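Local coordinates for protein polyhedrin (Operophtera brumata cypovirus 19, PDB 5A99) that forms the crystalline matrix of the viral occlusion bodies, or polyhedra, of an insect cypovirus, and probably protects the embedded virus particles, at residues His36-Leu39 with Ser45-Ile48. Residues are numbered along the deposited sequence; the frame is centred on the assembly and turned at random.
Sequences HLVL and SLQI
With CG1 of Val38 turned anti to the backbone N (chi1 -177°), this branch reaches across to Leu46 on the partner strand, whose CD2 it meets at 3.6 Å; the two side chains cross at a slant. Ile48 likewise sets its CG2 anti to the backbone N, and that methyl comes up to the edge of the His36 ring, close to its plane, 3.6 Å from CD2. Trp233 of helix 225-236 touches both Val38 and Ile48, while the hydroxyl of Tyr232 from the same helix shares a hydrogen bond with His36 NE2. The backbones form a beta hairpin of strands 33-40 and 46-53, neighbours in the antiparallel sheet that has strand 110-116 beyond one and strand 218-222 beyond the other. Val38 and Ile48 make a non-hydrogen-bonded pair; Leu39 and Gln47 make the hydrogen-bonded one, closed by two nearly straight bonds, Leu39 N to Gln47 O at 2.7 Å and Gln47 N to Leu39 O at 2.9 Å. The Leu39 carbonyl also receives a CA-H contact from Leu46 CA, 3.3 Å away, so one oxygen is approached by two neighbouring residues. On the sheet face opposite Val38, the Leu39 and Gln47 side chains run side by side in the same direction, CD1 of Leu39 lying 3.8 Å from NE2 of Gln47. The buried Gln47 amide finds its polar partners elsewhere: OE1 bonds to Asn70 ND2, and NE2 makes a weak bond to Val67 O.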
loop_
_atom_site.group_PDB
_atom_site.type_symbol
_atom_site.label_atom_id
_atom_site.label_comp_id
_atom_site.label_asym_id
_atom_site.label_seq_id
_atom_site.Cartn_x
_atom_site.Cartn_y
_atom_site.Cartn_z
ATOM N N HIS A 36 5.059 -12.713 -10.425
ATOM C CA HIS A 36 3.688 -12.997 -10.831
ATOM C C HIS A 36 3.046 -13.975 -9.875
ATOM O O HIS A 36 3.603 -15.032 -9.589
ATOM C CB HIS A 36 3.647 -13.609 -12.224
ATOM C CG HIS A 36 3.735 -12.611 -13.336
ATOM N ND1 HIS A 36 4.927 -12.270 -13.930
ATOM C CD2 HIS A 36 2.776 -11.901 -13.979
ATOM C CE1 HIS A 36 4.705 -11.383 -14.884
ATOM N NE2 HIS A 36 3.408 -11.133 -14.927
ATOM N N LEU A 37 1.862 -13.624 -9.394
ATOM C CA LEU A 37 1.053 -14.572 -8.668
ATOM C C LEU A 37 -0.117 -14.916 -9.581
ATOM O O LEU A 37 -0.955 -14.064 -9.890
ATOM C CB LEU A 37 0.588 -13.983 -7.337
ATOM C CG LEU A 37 -0.323 -14.876 -6.492
ATOM C CD1 LEU A 37 0.279 -16.256 -6.280
ATOM C CD2 LEU A 37 -0.624 -14.197 -5.146
ATOM N N VAL A 38 -0.130 -16.155 -10.051
ATOM C CA VAL A 38 -1.142 -16.602 -10.995
ATOM C C VAL A 38 -2.103 -17.512 -10.260
ATOM O O VAL A 38 -1.699 -18.517 -9.679
ATOM C CB VAL A 38 -0.524 -17.373 -12.161
ATOM C CG1 VAL A 38 -1.613 -17.774 -13.198
ATOM C CG2 VAL A 38 0.570 -16.558 -12.794
ATOM N N LEU A 39 -3.374 -17.156 -10.290
ATOM C CA LEU A 39 -4.388 -17.926 -9.577
ATOM C C LEU A 39 -5.315 -18.624 -10.556
ATOM O O LEU A 39 -5.946 -17.982 -11.398
ATOM C CB LEU A 39 -5.180 -17.004 -8.652
ATOM C CG LEU A 39 -4.267 -16.234 -7.695
ATOM C CD1 LEU A 39 -4.990 -15.110 -6.986
ATOM C CD2 LEU A 39 -3.664 -17.202 -6.691
ATOM N N SER A 45 -10.618 -20.123 -15.358
ATOM C CA SER A 45 -10.108 -18.802 -15.699
ATOM C C SER A 45 -8.880 -18.511 -14.834
ATOM O O SER A 45 -8.674 -19.151 -13.798
ATOM C CB SER A 45 -11.193 -17.722 -15.532
ATOM O OG SER A 45 -11.420 -17.373 -14.174
ATOM N N LEU A 46 -8.047 -17.573 -15.279
ATOM C CA LEU A 46 -6.888 -17.157 -14.502
ATOM C C LEU A 46 -7.050 -15.738 -14.007
ATOM O O LEU A 46 -7.492 -14.849 -14.745
ATOM C CB LEU A 46 -5.604 -17.203 -15.340
ATOM C CG LEU A 46 -4.866 -18.527 -15.497
ATOM C CD1 LEU A 46 -5.738 -19.534 -16.259
ATOM C CD2 LEU A 46 -3.541 -18.297 -16.211
ATOM N N GLN A 47 -6.654 -15.531 -12.759
ATOM C CA GLN A 47 -6.406 -14.196 -12.261
ATOM C C GLN A 47 -4.893 -14.030 -12.085
ATOM O O GLN A 47 -4.252 -14.790 -11.361
ATOM C CB GLN A 47 -7.130 -13.952 -10.942
ATOM C CG GLN A 47 -6.875 -12.566 -10.389
ATOM C CD GLN A 47 -7.810 -12.193 -9.262
ATOM O OE1 GLN A 47 -8.370 -11.098 -9.250
ATOM N NE2 GLN A 47 -7.973 -13.093 -8.301
ATOM N N ILE A 48 -4.342 -13.036 -12.773
ATOM C CA ILE A 48 -2.917 -12.740 -12.742
ATOM C C ILE A 48 -2.668 -11.473 -11.944
ATOM O O ILE A 48 -3.299 -10.443 -12.163
ATOM C CB ILE A 48 -2.346 -12.577 -14.180
ATOM C CG1 ILE A 48 -2.644 -13.829 -15.003
ATOM C CG2 ILE A 48 -0.840 -12.301 -14.152
ATOM C CD1 ILE A 48 -2.047 -13.817 -16.406
#